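Local coordinates for protein light Chain (Clostridium botulinum, PDB 6BVD) that probably cleaves a SNARE protein of nerve terminals, acting as the zinc-dependent protease domain of a mosaic botulinum neurotoxin, at residues N11-V16 / S81-K86; Q91-L96 / L224-E229. One frame throughout, in Å; residues are numbered along the deposited sequence.

Contact 1 (N11-V16 / S81-K86); sequences NYDDPV and STNTEK
Tyr-12 lays one face of its ring against the aliphatic part of Lys-86, and the two side chains run side by side in the same direction. Near the backbone, Lys-86 CB forms a CH-pi contact, 4.2 Å from the centroid of the Tyr-12 ring and 20° off its normal; farther out, Lys-86 CD passes 3.8 Å from Tyr-12 CZ. The CB of Tyr-12 already points toward the helix, and CG anti to the backbone N (chi1 -172°) carries the ring on alongside Lys-86. Lys-86 follows the ring only as far as its methylenes: a bend in its last torsion (chi4 74°) turns the ammonium aside, and NZ is hydrogen-bonded to the carbonyl oxygen of Leu-80.

Asn-83, one helical turn earlier, crosses Tyr-12 at about a right angle and brings its OD1 to 3.7 Å from Tyr-12 CE2, an oblique approach to the ring. Asp-13 OD1 lies 3.6 Å from Asn-83 ND2 without a hydrogen bond, and the amide plane is steeply tilted to both the ring and this carboxylate.

Behind this first shell, each segment is braced locally. A type I beta turn spans Asn-11 to Asp-14, and the Asp-14 carboxylate grips Asn-11 twice: OD2 takes Asn-11 N at 2.9 Å from above the carboxylate plane, while OD1 takes Asn-11 ND2 at 3.1 Å on its syn side. The same two side chains also bond to Ile-395 and Ala-397 of the second subunit. Tyr-12 has further partners in Lys-37, a cation-pi contact, and Phe-39.

On the helical side, Thr-82 OG1 accepts a weak bond from Glu-85 N (3.3 Å). Thr-82 is thus the N-cap residue of helix 83-100, and the contact sets the tyrosine of a surface loop of the clostridial zinc-protease domain beside that helix's first turn.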
loop_
_atom_site.group_PDB
_atom_site.type_symbol
_atom_site.label_atom_id
_atom_site.label_comp_id
_atom_site.label_asym_id
_atom_site.label_seq_id
_atom_site.Cartn_x
_atom_site.Cartn_y
_atom_site.Cartn_z
ATOM N N ASN A 11 -7.983 -13.709 -5.040
ATOM C CA ASN A 11 -9.373 -13.663 -4.599
ATOM C C ASN A 11 -9.799 -15.086 -4.225
ATOM O O ASN A 11 -9.224 -16.040 -4.750
ATOM C CB ASN A 11 -10.260 -13.072 -5.699
ATOM C CG ASN A 11 -9.694 -11.775 -6.246
ATOM O OD1 ASN A 11 -9.808 -10.747 -5.601
ATOM N ND2 ASN A 11 -9.091 -11.820 -7.436
ATOM N N TYR A 12 -10.776 -15.244 -3.330
ATOM C CA TYR A 12 -11.149 -16.598 -2.901
ATOM C C TYR A 12 -11.579 -17.456 -4.102
ATOM O O TYR A 12 -11.341 -18.667 -4.121
ATOM C CB TYR A 12 -12.279 -16.577 -1.867
ATOM C CG TYR A 12 -12.505 -17.949 -1.290
ATOM C CD1 TYR A 12 -11.653 -18.458 -0.326
ATOM C CD2 TYR A 12 -13.529 -18.765 -1.770
ATOM C CE1 TYR A 12 -11.834 -19.752 0.183
ATOM C CE2 TYR A 12 -13.717 -20.049 -1.275
ATOM C CZ TYR A 12 -12.874 -20.530 -0.299
ATOM O OH TYR A 12 -13.058 -21.807 0.191
ATOM N N ASP A 13 -12.202 -16.834 -5.092
ATOM C CA ASP A 13 -12.704 -17.585 -6.232
ATOM C C ASP A 13 -11.691 -17.799 -7.361
ATOM O O ASP A 13 -12.031 -18.439 -8.345
ATOM C CB ASP A 13 -13.938 -16.897 -6.815
ATOM C CG ASP A 13 -15.191 -17.100 -5.970
ATOM O OD1 ASP A 13 -15.253 -18.030 -5.124
ATOM O OD2 ASP A 13 -16.131 -16.309 -6.167
ATOM N N ASP A 14 -10.465 -17.296 -7.236
ATOM C CA ASP A 14 -9.459 -17.554 -8.272
ATOM C C ASP A 14 -9.243 -19.068 -8.427
ATOM O O ASP A 14 -9.220 -19.820 -7.457
ATOM C CB ASP A 14 -8.113 -16.928 -7.949
ATOM C CG ASP A 14 -8.117 -15.402 -7.948
ATOM O OD1 ASP A 14 -9.117 -14.759 -8.341
ATOM O OD2 ASP A 14 -7.062 -14.864 -7.536
ATOM N N PRO A 15 -9.038 -19.520 -9.653
ATOM C CA PRO A 15 -8.859 -20.972 -9.833
ATOM C C PRO A 15 -7.540 -21.476 -9.260
ATOM O O PRO A 15 -6.609 -20.687 -9.103
ATOM C CB PRO A 15 -8.899 -21.153 -11.365
ATOM C CG PRO A 15 -8.514 -19.871 -11.918
ATOM C CD PRO A 15 -8.976 -18.777 -10.921
ATOM N N VAL A 16 -7.467 -22.763 -8.931
ATOM C CA VAL A 16 -6.213 -23.404 -8.518
ATOM C C VAL A 16 -5.134 -23.192 -9.580
ATOM O O VAL A 16 -5.443 -23.188 -10.778
ATOM C CB VAL A 16 -6.447 -24.913 -8.249
ATOM C CG1 VAL A 16 -5.107 -25.710 -8.134
ATOM C CG2 VAL A 16 -7.291 -25.056 -7.004
ATOM N N SER A 81 -18.973 -18.161 6.957
ATOM C CA SER A 81 -19.795 -19.218 6.369
ATOM C C SER A 81 -20.007 -19.019 4.863
ATOM O O SER A 81 -20.352 -19.957 4.165
ATOM C CB SER A 81 -21.142 -19.314 7.087
ATOM O OG SER A 81 -21.913 -18.136 6.908
ATOM N N THR A 82 -19.807 -17.801 4.368
ATOM C CA THR A 82 -19.969 -17.513 2.940
ATOM C C THR A 82 -18.642 -17.223 2.215
ATOM O O THR A 82 -17.679 -16.750 2.824
ATOM C CB THR A 82 -20.884 -16.317 2.734
ATOM O OG1 THR A 82 -20.280 -15.166 3.343
ATOM C CG2 THR A 82 -22.219 -16.562 3.390
ATOM N N ASN A 83 -18.616 -17.489 0.908
ATOM C CA ASN A 83 -17.458 -17.213 0.075
ATOM C C ASN A 83 -17.096 -15.747 0.037
ATOM O O ASN A 83 -15.916 -15.398 -0.034
ATOM C CB ASN A 83 -17.703 -17.698 -1.350
ATOM C CG ASN A 83 -17.497 -19.192 -1.501
ATOM O OD1 ASN A 83 -17.333 -19.925 -0.517
ATOM N ND2 ASN A 83 -17.493 -19.652 -2.742
ATOM N N THR A 84 -18.106 -14.881 0.062
ATOM C CA THR A 84 -17.839 -13.454 0.072
ATOM C C THR A 84 -17.054 -13.066 1.336
ATOM O O THR A 84 -16.073 -12.325 1.268
ATOM C CB THR A 84 -19.141 -12.629 -0.036
ATOM O OG1 THR A 84 -19.701 -12.812 -1.338
ATOM C CG2 THR A 84 -18.853 -11.143 0.144
ATOM N N GLU A 85 -17.464 -13.572 2.491
ATOM C CA GLU A 85 -16.737 -13.240 3.711
ATOM C C GLU A 85 -15.356 -13.926 3.792
ATOM O O GLU A 85 -14.435 -13.380 4.394
ATOM C CB GLU A 85 -17.568 -13.577 4.955
ATOM C CG GLU A 85 -17.056 -12.826 6.204
ATOM C CD GLU A 85 -18.050 -12.795 7.360
ATOM O OE1 GLU A 85 -18.714 -13.820 7.629
ATOM O OE2 GLU A 85 -18.186 -11.710 7.980
ATOM N N LYS A 86 -15.196 -15.113 3.206
ATOM C CA LYS A 86 -13.865 -15.724 3.159
ATOM C C LYS A 86 -12.916 -14.845 2.318
ATOM O O LYS A 86 -11.727 -14.673 2.644
ATOM C CB LYS A 86 -13.944 -17.158 2.587
ATOM C CG LYS A 86 -14.761 -18.083 3.467
ATOM C CD LYS A 86 -14.693 -19.542 2.910
ATOM C CE LYS A 86 -15.421 -20.573 3.763
ATOM N NZ LYS A 86 -16.899 -20.526 3.669
#

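Contact 2 (Q91-L96 / L224-E229); sequences QIMIKL and LILMHE
Two helical segments approach here without sharing a hydrogen bond, their backbones closest at Leu-96 and Leu-226, with CA atoms 7.8 Å apart. Each is internally regular: Leu-96 N donates to Ile-92 O at 2.8 Å, and His-228 N to Leu-224 O at 2.9 Å. Segment 224-229 belongs to helix 222-237, which carries the HExxH zinc-binding motif of this metalloprotease family; segment 91-96 belongs to helix 83-100, packed against it in the core.

Leu-226 does the bridging. Within the two segments it touches Met-93 and Leu-96, and beyond them Phe-97 and Ile-100, four residues with the i, i+3, i+4, i+7 spacing of a knobs-into-holes socket, with which its packing is consistent. This apolar side of helix 222-237 differs from the one that serves the metal. His-228 coordinates the zinc ion with His-232 and Glu-266, and Glu-229, the glutamate of the motif, has OE1 hydrogen-bonded to Thr-169. The Leu-226 side chain lies about 12 Å from the zinc ion. On helix 83-100, Lys-95 bonds to the calcium ligand Asp-384 and to Asp-384 of the second subunit.

Met-93 begins beside the contact rather than aimed at it. Bends at chi2 (-56°) and chi3 (-60°) curl its thioether round, so that the side chain runs aslant to that of Leu-226 and its terminal methyl makes the touch. A single methyl of Leu-226 receives both partners: its CD2 is 4.0 Å from Met-93 CE and 3.9 Å from Leu-96 CB.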
loop_
_atom_site.group_PDB
_atom_site.type_symbol
_atom_site.label_atom_id
_atom_site.label_comp_id
_atom_site.label_asym_id
_atom_site.label_seq_id
_atom_site.Cartn_x
_atom_site.Cartn_y
_atom_site.Cartn_z
ATOM N N GLN A 91 -8.494 -10.698 1.879
ATOM C CA GLN A 91 -7.977 -9.361 1.531
ATOM C C GLN A 91 -7.423 -8.609 2.739
ATOM O O GLN A 91 -6.510 -7.786 2.609
ATOM C CB GLN A 91 -9.054 -8.511 0.846
ATOM C CG GLN A 91 -9.699 -9.197 -0.340
ATOM C CD GLN A 91 -8.703 -9.781 -1.325
ATOM O OE1 GLN A 91 -7.784 -9.108 -1.772
ATOM N NE2 GLN A 91 -8.903 -11.066 -1.683
ATOM N N ILE A 92 -8.024 -8.810 3.901
ATOM C CA ILE A 92 -7.530 -8.151 5.099
ATOM C C ILE A 92 -6.178 -8.746 5.449
ATOM O O ILE A 92 -5.247 -8.032 5.785
ATOM C CB ILE A 92 -8.552 -8.314 6.251
ATOM C CG1 ILE A 92 -9.831 -7.575 5.868
ATOM C CG2 ILE A 92 -7.949 -7.903 7.616
ATOM C CD1 ILE A 92 -10.982 -7.784 6.837
ATOM N N MET A 93 -6.059 -10.068 5.346
ATOM C CA MET A 93 -4.805 -10.730 5.653
ATOM C C MET A 93 -3.700 -10.238 4.699
ATOM O O MET A 93 -2.561 -10.004 5.117
ATOM C CB MET A 93 -4.949 -12.269 5.579
ATOM C CG MET A 93 -5.881 -12.841 6.625
ATOM S SD MET A 93 -5.415 -12.383 8.299
ATOM C CE MET A 93 -3.760 -13.076 8.435
ATOM N N ILE A 94 -4.047 -10.046 3.434
ATOM C CA ILE A 94 -3.109 -9.490 2.473
ATOM C C ILE A 94 -2.681 -8.082 2.936
ATOM O O ILE A 94 -1.512 -7.714 2.947
ATOM C CB ILE A 94 -3.756 -9.423 1.083
ATOM C CG1 ILE A 94 -3.872 -10.822 0.465
ATOM C CG2 ILE A 94 -2.950 -8.579 0.141
ATOM C CD1 ILE A 94 -4.741 -10.834 -0.778
ATOM N N LYS A 95 -3.653 -7.312 3.381
ATOM C CA LYS A 95 -3.333 -5.935 3.829
ATOM C C LYS A 95 -2.418 -5.952 5.064
ATOM O O LYS A 95 -1.461 -5.147 5.183
ATOM C CB LYS A 95 -4.628 -5.166 4.109
ATOM C CG LYS A 95 -4.406 -3.634 4.226
ATOM C CD LYS A 95 -5.721 -2.880 4.257
ATOM C CE LYS A 95 -5.434 -1.364 4.330
ATOM N NZ LYS A 95 -6.655 -0.678 3.907
ATOM N N LEU A 96 -2.679 -6.884 5.981
ATOM C CA LEU A 96 -1.871 -6.954 7.197
ATOM C C LEU A 96 -0.444 -7.441 6.936
ATOM O O LEU A 96 0.511 -6.910 7.508
ATOM C CB LEU A 96 -2.548 -7.840 8.254
ATOM C CG LEU A 96 -3.931 -7.384 8.715
ATOM C CD1 LEU A 96 -4.483 -8.289 9.812
ATOM C CD2 LEU A 96 -3.936 -5.915 9.250
ATOM N N LEU A 224 -0.140 -5.536 14.522
ATOM C CA LEU A 224 0.684 -5.811 15.682
ATOM C C LEU A 224 0.181 -7.095 16.354
ATOM O O LEU A 224 0.999 -7.910 16.810
ATOM C CB LEU A 224 0.676 -4.611 16.686
ATOM C CG LEU A 224 1.637 -4.817 17.855
ATOM C CD1 LEU A 224 3.084 -4.968 17.315
ATOM C CD2 LEU A 224 1.564 -3.665 18.900
ATOM N N ILE A 225 -1.148 -7.288 16.368
ATOM C CA ILE A 225 -1.736 -8.515 16.897
ATOM C C ILE A 225 -1.238 -9.728 16.068
ATOM O O ILE A 225 -0.883 -10.742 16.646
ATOM C CB ILE A 225 -3.298 -8.500 16.915
ATOM C CG1 ILE A 225 -3.826 -7.332 17.789
ATOM C CG2 ILE A 225 -3.831 -9.822 17.463
ATOM C CD1 ILE A 225 -3.326 -7.369 19.255
ATOM N N LEU A 226 -1.172 -9.585 14.744
ATOM C CA LEU A 226 -0.658 -10.680 13.902
ATOM C C LEU A 226 0.839 -10.908 14.186
ATOM O O LEU A 226 1.300 -12.046 14.371
ATOM C CB LEU A 226 -0.923 -10.359 12.429
ATOM C CG LEU A 226 -0.376 -11.333 11.385
ATOM C CD1 LEU A 226 -0.844 -12.776 11.699
ATOM C CD2 LEU A 226 -0.809 -10.855 9.981
ATOM N N MET A 227 1.607 -9.826 14.289
ATOM C CA MET A 227 3.030 -9.962 14.619
ATOM C C MET A 227 3.279 -10.709 15.968
ATOM O O MET A 227 4.195 -11.542 16.082
ATOM C CB MET A 227 3.713 -8.582 14.607
ATOM C CG MET A 227 4.018 -8.085 13.155
ATOM S SD MET A 227 4.977 -6.565 13.110
ATOM C CE MET A 227 3.685 -5.340 13.329
ATOM N N HIS A 228 2.448 -10.438 16.963
ATOM C CA HIS A 228 2.529 -11.118 18.243
ATOM C C HIS A 228 2.394 -12.647 18.021
ATOM O O HIS A 228 3.201 -13.386 18.511
ATOM C CB HIS A 228 1.431 -10.592 19.168
ATOM C CG HIS A 228 1.417 -11.232 20.510
ATOM N ND1 HIS A 228 2.013 -10.668 21.624
ATOM C CD2 HIS A 228 0.930 -12.435 20.907
ATOM C CE1 HIS A 228 1.841 -11.479 22.657
ATOM N NE2 HIS A 228 1.194 -12.552 22.251
ATOM N N GLU A 229 1.417 -13.083 17.217
ATOM C CA GLU A 229 1.274 -14.523 16.927
ATOM C C GLU A 229 2.475 -15.045 16.096
ATOM O O GLU A 229 2.948 -16.148 16.301
ATOM C CB GLU A 229 -0.056 -14.802 16.193
ATOM C CG GLU A 229 -1.264 -14.526 17.069
ATOM C CD GLU A 229 -1.153 -15.146 18.482
ATOM O OE1 GLU A 229 -1.024 -16.393 18.600
ATOM O OE2 GLU A 229 -1.231 -14.409 19.499
#

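How the contacts relate
From the N terminus, the chain passes through 11-16 in the loop ahead of strand 21-24, and contact 1 closes when it returns at 81-86, after 64 intervening residues that include three strands of the large mixed sheet. Contact 2 opens a few residues later on the same helix, 83-100, and closes 127 residues farther on at helix 222-237. The two loops therefore follow in series, neither nested nor crossed. Their centres lie 19 Å apart, yet they touch where Asn-11 CA packs 3.9 Å from Gln-91 NE2. Helix 83-100 thus runs from the surface loop to the buried zinc-binding helix, and both contacts also meet the second subunit.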